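Local coordinates for putative sugar binding protein (Bacteroides vulgatus ATCC 8482, PDB 3KEZ) that probably binds glycans at the outer membrane as a SusD-family lipoprotein, and carries a bound calcium ion, at residues Y67-N71 with H424-Y428; L177-T181 with A197-L201; N236-P240 with V301-I305; G268-Y274 with N326-I332. All blocks are in the same frame, centred on the assembly; numbering follows the deposited sequence.

How the interactions relate
Interaction 2 is the buried one, an apolar meeting of helices 166-183 and 195-209 held without a hydrogen bond between its segments. The other three are partly buried and rely on loops and short helical turns. Interaction 1, farther out at about 22 Å from the chain centre, works through a tyrosine hydroxyl and a water. Interaction 3, at about 21 Å, is apolar inside and bridged by water outside. Interaction 4 combines backbone carbonyls, glycine and water beside the calcium site. Interactions 3 and 4 alternate along the chain, with centres about 20 Å apart, whereas interaction 1 spans the other three in sequence. No two of them touch.

Interaction 1: Y67-N71 with H424-Y428; sequences YYRFN and HNTAY
The hydroxyl of Y68 reaches the loop 424-428 and is gripped there by two groups. Its OH lies 2.8 Å from H424 ND1, a hydrogen bond in which either side could give the proton, and N425 N donates to the same OH at 2.9 Å with an angle of 158°. Both nitrogens sit in the plane of the tyrosine ring, at its edge. The Y68 side chain gets there because CG is anti to the backbone N (chi1 163°), and T426 CG2 packs 3.5 Å from Y68 OH. Farther along, R69 O meets the edge of the Y428 ring, 3.3 Å from CD2, and F70 CB lies 3.7 Å from the same Y428 carbon. A water joins the backbones, donating to R69 O and accepting from A427 N. Behind these contacts, F70, just after helix 65-68, takes a positive phi in a Schellman motif, while T426 OG1 accepts from Y428 N as an ST turn. R411 NH1 bonds to both Y68 O and Y428 O. A tyrosine suits its place here: its long rigid ring carries a polar atom across to a loop without regular structure, and two in-plane partners probably fix both that atom and the imidazole of H424.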
loop_
_atom_site.group_PDB
_atom_site.type_symbol
_atom_site.label_atom_id
_atom_site.label_comp_id
_atom_site.label_asym_id
_atom_site.label_seq_id
_atom_site.Cartn_x
_atom_site.Cartn_y
_atom_site.Cartn_z
ATOM N N TYR A 67 -5.076 -16.535 1.943
ATOM C CA TYR A 67 -3.942 -15.630 2.269
ATOM C C TYR A 67 -3.571 -15.693 3.756
ATOM O O TYR A 67 -2.404 -15.860 4.088
ATOM C CB TYR A 67 -4.260 -14.186 1.887
ATOM C CG TYR A 67 -4.566 -14.048 0.421
ATOM C CD1 TYR A 67 -5.849 -14.302 -0.083
ATOM C CD2 TYR A 67 -3.559 -13.732 -0.482
ATOM C CE1 TYR A 67 -6.120 -14.160 -1.465
ATOM C CE2 TYR A 67 -3.820 -13.601 -1.835
ATOM C CZ TYR A 67 -5.091 -13.815 -2.318
ATOM O OH TYR A 67 -5.288 -13.696 -3.672
ATOM N N TYR A 68 -4.575 -15.526 4.636
ATOM C CA TYR A 68 -4.393 -15.615 6.116
ATOM C C TYR A 68 -3.783 -16.967 6.543
ATOM O O TYR A 68 -2.892 -17.023 7.415
ATOM C CB TYR A 68 -5.739 -15.366 6.834
ATOM C CG TYR A 68 -5.788 -15.809 8.265
ATOM C CD1 TYR A 68 -5.048 -15.165 9.229
ATOM C CD2 TYR A 68 -6.598 -16.877 8.666
ATOM C CE1 TYR A 68 -5.065 -15.592 10.562
ATOM C CE2 TYR A 68 -6.634 -17.299 9.991
ATOM C CZ TYR A 68 -5.857 -16.669 10.928
ATOM O OH TYR A 68 -5.876 -17.072 12.258
ATOM N N ARG A 69 -4.262 -18.050 5.942
ATOM C CA ARG A 69 -3.835 -19.385 6.300
ATOM C C ARG A 69 -2.547 -19.835 5.597
ATOM O O ARG A 69 -2.058 -20.955 5.862
ATOM C CB ARG A 69 -4.957 -20.416 6.018
ATOM C CG ARG A 69 -6.143 -20.288 6.933
ATOM C CD ARG A 69 -7.249 -21.283 6.674
ATOM N NE ARG A 69 -6.758 -22.660 6.643
ATOM C CZ ARG A 69 -6.978 -23.556 5.679
ATOM N NH1 ARG A 69 -7.724 -23.277 4.617
ATOM N NH2 ARG A 69 -6.448 -24.775 5.789
ATOM N N PHE A 70 -2.016 -18.987 4.721
ATOM C CA PHE A 70 -0.927 -19.345 3.830
ATOM C C PHE A 70 -1.182 -20.695 3.182
ATOM O O PHE A 70 -0.354 -21.605 3.263
ATOM C CB PHE A 70 0.394 -19.364 4.597
ATOM C CG PHE A 70 0.735 -18.061 5.180
ATOM C CD1 PHE A 70 1.336 -17.079 4.398
ATOM C CD2 PHE A 70 0.430 -17.774 6.508
ATOM C CE1 PHE A 70 1.652 -15.867 4.942
ATOM C CE2 PHE A 70 0.730 -16.556 7.045
ATOM C CZ PHE A 70 1.359 -15.604 6.265
ATOM N N ASN A 71 -2.338 -20.814 2.546
ATOM C CA ASN A 71 -2.825 -22.081 2.040
ATOM C C ASN A 71 -2.602 -22.263 0.548
ATOM O O ASN A 71 -3.125 -23.214 -0.021
ATOM C CB ASN A 71 -4.337 -22.189 2.328
ATOM C CG ASN A 71 -4.839 -23.598 2.278
ATOM O OD1 ASN A 71 -4.191 -24.500 2.792
ATOM N ND2 ASN A 71 -6.016 -23.804 1.668
ATOM N N HIS A 424 -7.885 -17.133 16.211
ATOM C CA HIS A 424 -7.010 -17.625 15.146
ATOM C C HIS A 424 -7.413 -19.041 14.687
ATOM O O HIS A 424 -7.959 -19.844 15.454
ATOM C CB HIS A 424 -5.538 -17.534 15.542
ATOM C CG HIS A 424 -5.002 -16.144 15.489
ATOM N ND1 HIS A 424 -4.738 -15.489 14.303
ATOM C CD2 HIS A 424 -4.732 -15.262 16.477
ATOM C CE1 HIS A 424 -4.307 -14.268 14.569
ATOM N NE2 HIS A 424 -4.281 -14.108 15.882
ATOM N N ASN A 425 -7.186 -19.334 13.416
ATOM C CA ASN A 425 -7.440 -20.672 12.891
ATOM C C ASN A 425 -6.482 -20.895 11.736
ATOM O O ASN A 425 -6.830 -20.753 10.571
ATOM C CB ASN A 425 -8.902 -20.808 12.430
ATOM C CG ASN A 425 -9.239 -22.193 11.979
ATOM O OD1 ASN A 425 -8.471 -23.145 12.179
ATOM N ND2 ASN A 425 -10.415 -22.336 11.389
ATOM N N THR A 426 -5.245 -21.199 12.088
ATOM C CA THR A 426 -4.172 -21.317 11.133
ATOM C C THR A 426 -3.065 -22.231 11.700
ATOM O O THR A 426 -2.849 -22.284 12.909
ATOM C CB THR A 426 -3.624 -19.925 10.824
ATOM O OG1 THR A 426 -2.556 -20.017 9.875
ATOM C CG2 THR A 426 -3.128 -19.281 12.092
ATOM N N ALA A 427 -2.367 -22.925 10.802
ATOM C CA ALA A 427 -1.179 -23.710 11.126
ATOM C C ALA A 427 0.018 -22.812 11.379
ATOM O O ALA A 427 1.012 -23.255 11.940
ATOM C CB ALA A 427 -0.855 -24.630 9.989
ATOM N N TYR A 428 -0.066 -21.555 10.960
ATOM C CA TYR A 428 1.114 -20.667 10.965
ATOM C C TYR A 428 0.964 -19.461 11.906
ATOM O O TYR A 428 0.360 -18.433 11.541
ATOM C CB TYR A 428 1.411 -20.206 9.529
ATOM C CG TYR A 428 1.619 -21.318 8.528
ATOM C CD1 TYR A 428 2.740 -22.141 8.584
ATOM C CD2 TYR A 428 0.672 -21.569 7.527
ATOM C CE1 TYR A 428 2.922 -23.159 7.665
ATOM C CE2 TYR A 428 0.853 -22.598 6.603
ATOM C CZ TYR A 428 1.983 -23.377 6.694
ATOM O OH TYR A 428 2.194 -24.360 5.789
HETATM O O HOH W 1 -2.903 -22.197 7.954
#

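Interaction 2: L177-T181 with A197-L201; sequences LKNST and AAMTL
L177 and L201 meet through different first torsions: CG of L177 is anti to its carbonyl carbon (chi1 -80°), whereas CG of L201 is anti to its own backbone N (chi1 -179°), and the two side chains cross at about a right angle. They belong to a helical hairpin of helices 166-183 and 195-209, in a family of the TPR clan, whose folds are built from such paired helices. The segments 177-181 and 197-201 run roughly antiparallel, their N-to-C directions 150° apart, with a closest axis approach of 8.9 Å. L177 uses both branches, CD1 lying 3.9 Å from L201 CG and CD2 4.1 Å from A198 CB. Alanine fits because its one methyl takes up little depth, letting L177 and S180 settle over it; S180 OG comes within 3.4 Å of A198 CB.

Two hydroxyl side chains can be tolerated on this buried surface because each bonds back into its own helix. S180 OG donates to L177 O, which also accepts from T181 N and so serves two donors, and T181 OG1 donates to K178 O. With its hydroxyl turned back in this way, T181 offers its methyl to the partner helix, a division of labour that suits threonine. Helix 109-134 also touches L177, S180 and L201, and helix 212-229 touches M199, so the pair is embedded among further helices. M199, a selenomethionine, has an extended chain running across T181, with CE near T181 CB. The tightest carbon pair joins T181 CG2 to M199 CG at 3.5 Å.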
loop_
_atom_site.group_PDB
_atom_site.type_symbol
_atom_site.label_atom_id
_atom_site.label_comp_id
_atom_site.label_asym_id
_atom_site.label_seq_id
_atom_site.Cartn_x
_atom_site.Cartn_y
_atom_site.Cartn_z
ATOM N N LEU A 177 10.570 6.366 -9.369
ATOM C CA LEU A 177 9.918 7.241 -8.380
ATOM C C LEU A 177 10.655 8.544 -8.185
ATOM O O LEU A 177 10.038 9.618 -8.124
ATOM C CB LEU A 177 9.661 6.508 -7.058
ATOM C CG LEU A 177 8.449 5.596 -6.978
ATOM C CD1 LEU A 177 8.526 4.613 -5.773
ATOM C CD2 LEU A 177 7.113 6.411 -6.939
ATOM N N LYS A 178 11.975 8.484 -8.106
ATOM C CA LYS A 178 12.743 9.699 -7.921
ATOM C C LYS A 178 12.504 10.682 -9.061
ATOM O O LYS A 178 12.312 11.880 -8.862
ATOM C CB LYS A 178 14.228 9.344 -7.843
ATOM C CG LYS A 178 15.101 10.487 -7.364
ATOM C CD LYS A 178 16.498 9.995 -7.003
ATOM C CE LYS A 178 17.428 11.203 -6.804
ATOM N NZ LYS A 178 16.966 12.121 -5.678
ATOM N N ASN A 179 12.562 10.150 -10.267
ATOM C CA ASN A 179 12.303 10.922 -11.466
ATOM C C ASN A 179 10.890 11.473 -11.498
ATOM O O ASN A 179 10.696 12.609 -11.909
ATOM C CB ASN A 179 12.559 10.052 -12.683
ATOM C CG ASN A 179 14.028 9.933 -12.990
ATOM O OD1 ASN A 179 14.739 10.936 -13.029
ATOM N ND2 ASN A 179 14.501 8.714 -13.205
ATOM N N SER A 180 9.914 10.684 -11.047
ATOM C CA SER A 180 8.530 11.159 -10.973
ATOM C C SER A 180 8.394 12.354 -10.030
ATOM O O SER A 180 7.591 13.236 -10.283
ATOM C CB SER A 180 7.571 10.048 -10.548
ATOM O OG SER A 180 7.583 9.802 -9.119
ATOM N N THR A 181 9.204 12.404 -8.967
ATOM C CA THR A 181 9.095 13.518 -7.970
ATOM C C THR A 181 9.592 14.844 -8.541
ATOM O O THR A 181 9.284 15.898 -8.013
ATOM C CB THR A 181 9.880 13.263 -6.684
ATOM O OG1 THR A 181 11.275 13.158 -6.980
ATOM C CG2 THR A 181 9.401 11.998 -5.950
ATOM N N ALA A 197 2.344 12.339 -3.032
ATOM C CA ALA A 197 2.098 10.885 -3.011
ATOM C C ALA A 197 3.352 10.127 -3.439
ATOM O O ALA A 197 3.809 9.222 -2.733
ATOM C CB ALA A 197 0.911 10.494 -3.955
ATOM N N ALA A 198 3.933 10.500 -4.569
ATOM C CA ALA A 198 5.147 9.779 -5.055
ATOM C C ALA A 198 6.333 9.904 -4.073
ATOM O O ALA A 198 7.027 8.931 -3.844
ATOM C CB ALA A 198 5.568 10.216 -6.465
HETATM N N MSE A 199 6.529 11.072 -3.472
HETATM C CA MSE A 199 7.603 11.245 -2.478
HETATM C C MSE A 199 7.358 10.361 -1.238
HETATM O O MSE A 199 8.284 9.795 -0.664
HETATM C CB MSE A 199 7.747 12.689 -2.053
HETATM C CG MSE A 199 8.338 13.584 -3.026
HETATM SE SE MSE A 199 8.740 15.299 -2.187
HETATM C CE MSE A 199 9.592 16.174 -3.726
ATOM N N THR A 200 6.107 10.269 -0.808
ATOM C CA THR A 200 5.767 9.435 0.348
ATOM C C THR A 200 6.048 7.972 0.040
ATOM O O THR A 200 6.704 7.303 0.829
ATOM C CB THR A 200 4.311 9.630 0.778
ATOM O OG1 THR A 200 4.115 10.993 1.129
ATOM C CG2 THR A 200 3.949 8.767 1.950
ATOM N N LEU A 201 5.634 7.496 -1.133
ATOM C CA LEU A 201 5.893 6.077 -1.529
ATOM C C LEU A 201 7.402 5.877 -1.609
ATOM O O LEU A 201 7.923 4.920 -1.063
ATOM C CB LEU A 201 5.250 5.708 -2.854
ATOM C CG LEU A 201 5.401 4.285 -3.391
ATOM C CD1 LEU A 201 5.068 3.264 -2.290
ATOM C CD2 LEU A 201 4.528 4.062 -4.640
#

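Interaction 3: N236-P240 with V301-I305; sequences NEEYP and VRLKI
V301 fills the inner part of this contact by spreading its two methyls between N236, Y239 and P240. Its CG1 sits off-centre against the Y239 ring, a CH-pi contact 4.3 Å from the centroid, while CG2 turns to N236 O at 3.3 Å and P240 CG at 3.9 Å. A beta-branched valine suits this place because one residue can fill two directions at once. The Y239 ring, with CG anti to the backbone N (chi1 -163°), then passes R302, whose CG lies 3.5 Å from Y239 CE1. R302 contributes its aliphatic stem here; its guanidinium makes salt bridges with D300, E387 and E391, and E391 also receives a hydrogen bond from Y239 OH. N236 ND2 lies against V301 CB and is bonded to R367 O. The buried I305 adds its CG2, which packs against Y239 CD1 and P240 O.

Toward K304 the contact is looser and wetter. K304, exposed, lays its extended chain beside P240, both pointing the same way, with K304 CD 3.9 Å from P240 CG, so methylenes meet the proline ring. Beside it a water links two carbonyls, donating to P240 O at 2.9 Å and to K304 O at 3.2 Å. In fold terms, a helix start, weakly bonded at 239-240, packs on the 3-10 segment 301-304, which leads into strand 306-309.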
loop_
_atom_site.group_PDB
_atom_site.type_symbol
_atom_site.label_atom_id
_atom_site.label_comp_id
_atom_site.label_asym_id
_atom_site.label_seq_id
_atom_site.Cartn_x
_atom_site.Cartn_y
_atom_site.Cartn_z
ATOM N N ASN A 236 -8.175 15.081 15.401
ATOM C CA ASN A 236 -8.800 14.098 16.297
ATOM C C ASN A 236 -10.325 14.092 16.112
ATOM O O ASN A 236 -10.940 13.048 16.009
ATOM C CB ASN A 236 -8.409 14.440 17.732
ATOM C CG ASN A 236 -9.023 13.540 18.744
ATOM O OD1 ASN A 236 -10.080 13.869 19.302
ATOM N ND2 ASN A 236 -8.360 12.417 19.042
ATOM N N GLU A 237 -10.920 15.277 16.026
ATOM C CA GLU A 237 -12.365 15.409 15.775
ATOM C C GLU A 237 -12.857 14.881 14.413
ATOM O O GLU A 237 -13.919 14.273 14.330
ATOM C CB GLU A 237 -12.776 16.873 15.931
ATOM C CG GLU A 237 -14.270 17.068 15.938
ATOM C CD GLU A 237 -14.674 18.465 16.311
ATOM O OE1 GLU A 237 -13.869 19.168 16.975
ATOM O OE2 GLU A 237 -15.814 18.852 15.960
ATOM N N GLU A 238 -12.080 15.104 13.364
ATOM C CA GLU A 238 -12.421 14.663 12.010
ATOM C C GLU A 238 -12.249 13.163 11.816
ATOM O O GLU A 238 -12.974 12.542 11.023
ATOM C CB GLU A 238 -11.511 15.360 11.011
ATOM C CG GLU A 238 -11.822 16.830 10.826
ATOM C CD GLU A 238 -10.705 17.640 10.166
ATOM O OE1 GLU A 238 -9.572 17.148 9.982
ATOM O OE2 GLU A 238 -10.975 18.817 9.849
ATOM N N TYR A 239 -11.296 12.579 12.531
ATOM C CA TYR A 239 -10.775 11.245 12.179
ATOM C C TYR A 239 -11.844 10.165 11.992
ATOM O O TYR A 239 -11.803 9.431 11.003
ATOM C CB TYR A 239 -9.759 10.778 13.198
ATOM C CG TYR A 239 -8.895 9.644 12.742
ATOM C CD1 TYR A 239 -9.275 8.309 12.942
ATOM C CD2 TYR A 239 -7.683 9.887 12.154
ATOM C CE1 TYR A 239 -8.441 7.253 12.573
ATOM C CE2 TYR A 239 -6.862 8.863 11.768
ATOM C CZ TYR A 239 -7.233 7.537 11.980
ATOM O OH TYR A 239 -6.382 6.549 11.585
ATOM N N PRO A 240 -12.818 10.078 12.915
ATOM C CA PRO A 240 -13.775 8.970 12.799
ATOM C C PRO A 240 -14.596 8.980 11.496
ATOM O O PRO A 240 -14.998 7.918 11.046
ATOM C CB PRO A 240 -14.674 9.163 14.017
ATOM C CG PRO A 240 -13.841 9.931 15.003
ATOM C CD PRO A 240 -12.994 10.843 14.158
ATOM N N VAL A 301 -8.432 7.728 19.382
ATOM C CA VAL A 301 -9.503 8.034 18.405
ATOM C C VAL A 301 -9.676 6.904 17.378
ATOM O O VAL A 301 -10.754 6.725 16.819
ATOM C CB VAL A 301 -9.259 9.363 17.688
ATOM C CG1 VAL A 301 -8.235 9.182 16.583
ATOM C CG2 VAL A 301 -10.576 9.967 17.180
ATOM N N ARG A 302 -8.659 6.077 17.169
ATOM C CA ARG A 302 -8.790 5.020 16.181
ATOM C C ARG A 302 -9.733 3.889 16.626
ATOM O O ARG A 302 -10.224 3.119 15.800
ATOM C CB ARG A 302 -7.402 4.497 15.776
ATOM C CG ARG A 302 -6.594 5.577 15.059
ATOM C CD ARG A 302 -5.096 5.312 15.036
ATOM N NE ARG A 302 -4.507 5.321 16.377
ATOM C CZ ARG A 302 -3.223 5.584 16.632
ATOM N NH1 ARG A 302 -2.361 5.887 15.649
ATOM N NH2 ARG A 302 -2.798 5.526 17.873
ATOM N N LEU A 303 -10.002 3.791 17.930
ATOM C CA LEU A 303 -11.068 2.903 18.392
ATOM C C LEU A 303 -12.399 3.284 17.729
ATOM O O LEU A 303 -13.216 2.403 17.468
ATOM C CB LEU A 303 -11.211 2.915 19.920
ATOM C CG LEU A 303 -10.062 2.286 20.714
ATOM C CD1 LEU A 303 -10.073 2.724 22.191
ATOM C CD2 LEU A 303 -10.206 0.774 20.572
ATOM N N LYS A 304 -12.592 4.562 17.390
ATOM C CA LYS A 304 -13.868 4.989 16.806
ATOM C C LYS A 304 -14.077 4.655 15.328
ATOM O O LYS A 304 -15.118 4.999 14.765
ATOM C CB LYS A 304 -14.043 6.488 17.011
ATOM C CG LYS A 304 -14.278 6.876 18.451
ATOM C CD LYS A 304 -14.276 8.391 18.593
ATOM C CE LYS A 304 -14.737 8.826 19.980
ATOM N NZ LYS A 304 -15.033 10.283 20.008
ATOM N N ILE A 305 -13.100 4.013 14.690
ATOM C CA ILE A 305 -13.280 3.523 13.325
ATOM C C ILE A 305 -13.426 2.008 13.286
ATOM O O ILE A 305 -13.299 1.400 12.228
ATOM C CB ILE A 305 -12.192 4.014 12.321
ATOM C CG1 ILE A 305 -10.760 3.598 12.696
ATOM C CG2 ILE A 305 -12.321 5.527 12.088
ATOM C CD1 ILE A 305 -10.526 2.073 12.665
HETATM O O HOH W 2 -16.781 5.929 12.195
#

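Interaction 4: G268-Y274 with N326-I332. With CA (calcium ion), chain C.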
loop_
_atom_site.group_PDB
_atom_site.type_symbol
_atom_site.label_atom_id
_atom_site.label_comp_id
_atom_site.label_asym_id
_atom_site.label_seq_id
_atom_site.Cartn_x
_atom_site.Cartn_y
_atom_site.Cartn_z
ATOM N N GLY A 268 -17.174 -3.651 -7.363
ATOM C CA GLY A 268 -17.920 -4.853 -6.978
ATOM C C GLY A 268 -17.698 -5.277 -5.537
ATOM O O GLY A 268 -16.938 -4.659 -4.777
ATOM N N LYS A 269 -18.346 -6.375 -5.174
ATOM C CA LYS A 269 -18.415 -6.826 -3.775
ATOM C C LYS A 269 -17.117 -7.425 -3.206
ATOM O O LYS A 269 -17.045 -7.712 -2.002
ATOM C CB LYS A 269 -19.587 -7.784 -3.602
ATOM C CG LYS A 269 -20.972 -7.113 -3.672
ATOM C CD LYS A 269 -22.097 -8.161 -3.606
ATOM C CE LYS A 269 -23.481 -7.514 -3.738
ATOM N NZ LYS A 269 -24.586 -8.514 -3.635
ATOM N N GLU A 270 -16.084 -7.608 -4.033
ATOM C CA GLU A 270 -14.768 -8.034 -3.497
ATOM C C GLU A 270 -13.852 -6.846 -3.168
ATOM O O GLU A 270 -12.675 -7.024 -2.870
ATOM C CB GLU A 270 -14.082 -9.032 -4.437
ATOM C CG GLU A 270 -14.889 -10.303 -4.611
ATOM C CD GLU A 270 -14.126 -11.435 -5.267
ATOM O OE1 GLU A 270 -13.227 -11.156 -6.088
ATOM O OE2 GLU A 270 -14.465 -12.605 -4.962
ATOM N N SER A 271 -14.417 -5.645 -3.149
ATOM C CA SER A 271 -13.682 -4.434 -2.794
ATOM C C SER A 271 -13.509 -4.330 -1.270
ATOM O O SER A 271 -14.255 -4.949 -0.513
ATOM C CB SER A 271 -14.453 -3.202 -3.291
ATOM O OG SER A 271 -15.621 -3.003 -2.501
HETATM N N MSE A 272 -12.557 -3.522 -0.831
HETATM C CA MSE A 272 -12.286 -3.342 0.618
HETATM C C MSE A 272 -13.523 -2.898 1.377
HETATM O O MSE A 272 -13.761 -3.348 2.512
HETATM C CB MSE A 272 -11.122 -2.370 0.849
HETATM C CG MSE A 272 -9.776 -2.854 0.293
HETATM SE SE MSE A 272 -9.215 -4.416 1.233
HETATM C CE MSE A 272 -8.544 -3.615 2.907
ATOM N N GLY A 273 -14.324 -2.034 0.742
ATOM C CA GLY A 273 -15.534 -1.517 1.338
ATOM C C GLY A 273 -16.506 -2.620 1.695
ATOM O O GLY A 273 -17.166 -2.553 2.732
ATOM N N TYR A 274 -16.606 -3.628 0.830
ATOM C CA TYR A 274 -17.491 -4.766 1.096
ATOM C C TYR A 274 -16.809 -5.854 1.948
ATOM O O TYR A 274 -17.478 -6.552 2.704
ATOM C CB TYR A 274 -17.994 -5.357 -0.211
ATOM C CG TYR A 274 -19.401 -5.897 -0.176
ATOM C CD1 TYR A 274 -20.506 -5.049 -0.209
ATOM C CD2 TYR A 274 -19.626 -7.267 -0.149
ATOM C CE1 TYR A 274 -21.818 -5.572 -0.194
ATOM C CE2 TYR A 274 -20.918 -7.783 -0.128
ATOM C CZ TYR A 274 -21.999 -6.939 -0.162
ATOM O OH TYR A 274 -23.247 -7.495 -0.155
ATOM N N ASN A 326 -23.135 2.939 -1.962
ATOM C CA ASN A 326 -23.068 1.676 -1.238
ATOM C C ASN A 326 -21.639 1.526 -0.665
ATOM O O ASN A 326 -20.706 2.106 -1.189
ATOM C CB ASN A 326 -23.379 0.529 -2.216
ATOM C CG ASN A 326 -23.553 -0.810 -1.529
ATOM O OD1 ASN A 326 -22.582 -1.558 -1.322
ATOM N ND2 ASN A 326 -24.804 -1.149 -1.213
ATOM N N ILE A 327 -21.471 0.755 0.398
ATOM C CA ILE A 327 -20.106 0.464 0.906
ATOM C C ILE A 327 -19.218 -0.148 -0.189
ATOM O O ILE A 327 -17.991 -0.007 -0.166
ATOM C CB ILE A 327 -20.106 -0.458 2.133
ATOM C CG1 ILE A 327 -20.879 -1.763 1.869
ATOM C CG2 ILE A 327 -20.658 0.290 3.355
ATOM C CD1 ILE A 327 -20.709 -2.815 2.956
ATOM N N THR A 328 -19.820 -0.850 -1.143
ATOM C CA THR A 328 -19.055 -1.395 -2.240
ATOM C C THR A 328 -18.150 -0.364 -2.945
ATOM O O THR A 328 -17.051 -0.694 -3.402
ATOM C CB THR A 328 -19.991 -2.026 -3.282
ATOM O OG1 THR A 328 -20.637 -3.164 -2.700
ATOM C CG2 THR A 328 -19.220 -2.445 -4.485
ATOM N N ASP A 329 -18.607 0.883 -3.024
ATOM C CA ASP A 329 -17.933 1.878 -3.818
ATOM C C ASP A 329 -17.118 2.859 -2.993
ATOM O O ASP A 329 -16.722 3.914 -3.502
ATOM C CB ASP A 329 -18.950 2.570 -4.702
ATOM C CG ASP A 329 -19.621 1.599 -5.635
ATOM O OD1 ASP A 329 -18.889 0.738 -6.179
ATOM O OD2 ASP A 329 -20.862 1.662 -5.788
ATOM N N ALA A 330 -16.782 2.474 -1.755
ATOM C CA ALA A 330 -15.872 3.256 -0.935
ATOM C C ALA A 330 -14.557 3.409 -1.663
ATOM O O ALA A 330 -14.039 2.441 -2.272
ATOM C CB ALA A 330 -15.651 2.600 0.423
ATOM N N ASN A 331 -14.024 4.627 -1.597
ATOM C CA ASN A 331 -12.700 4.945 -2.107
ATOM C C ASN A 331 -11.645 4.302 -1.233
ATOM O O ASN A 331 -11.910 3.974 -0.078
ATOM C CB ASN A 331 -12.486 6.473 -2.150
ATOM C CG ASN A 331 -13.402 7.190 -3.185
ATOM O OD1 ASN A 331 -14.132 6.536 -3.926
ATOM N ND2 ASN A 331 -13.338 8.541 -3.237
ATOM N N ILE A 332 -10.466 4.115 -1.817
ATOM C CA ILE A 332 -9.310 3.543 -1.156
ATOM C C ILE A 332 -8.282 4.637 -0.839
ATOM O O ILE A 332 -7.758 5.270 -1.742
ATOM C CB ILE A 332 -8.635 2.474 -2.048
ATOM C CG1 ILE A 332 -9.703 1.581 -2.700
ATOM C CG2 ILE A 332 -7.586 1.707 -1.206
ATOM C CD1 ILE A 332 -10.511 0.646 -1.739
HETATM CA CA CA C . -16.623 6.263 -3.725
HETATM O O HOH W 3 -14.522 -0.173 -1.593
HETATM O O HOH W 4 -16.861 8.710 -4.558
#
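T328 splits its branches between two neighbours. CG2, anti to the backbone N, reaches G268 O at 3.2 Å, while OG1 (chi1 -66°) lies 3.1 Å from Y274 CD1 and donates to N326 OD1. That oxygen also accepts from T328 N, an Asx turn, so the asparagine is gripped twice by the same threonine. The Y274 ring carries K269 CG over the centre of one face, 3.5 Å above the plane. Y274 CD1 also packs on I327 CD1, the two side chains crossing at about a right angle. S271 stands at the N-cap position of helix 272-275. With chi1 at 72°, its OG lies between the backbone N and the carbonyl carbon, 2.9 Å from T328 O and 3.1 Å from G268 O, and its single proton may serve either.

At G273 the backbones come close: its CA makes a CA-H...O contact with I327 O at 3.3 Å, and with no CB, G273 lets that oxygen come this near. Water fills in next to it, accepting from G273 N and donating to T328 O and A330 O. M272, a selenomethionine, bends away after its CB touches I332 CD1. The segment 326-332 then supplies a metal site: D329 O, at 2.4 Å, and N331 OD1, at 2.5 Å, bind calcium with a water, N261 O, Q322 and E325. The contact thus backs a calcium-binding loop, with oxygen ligands from backbone and side chains, leading into strand 332-336.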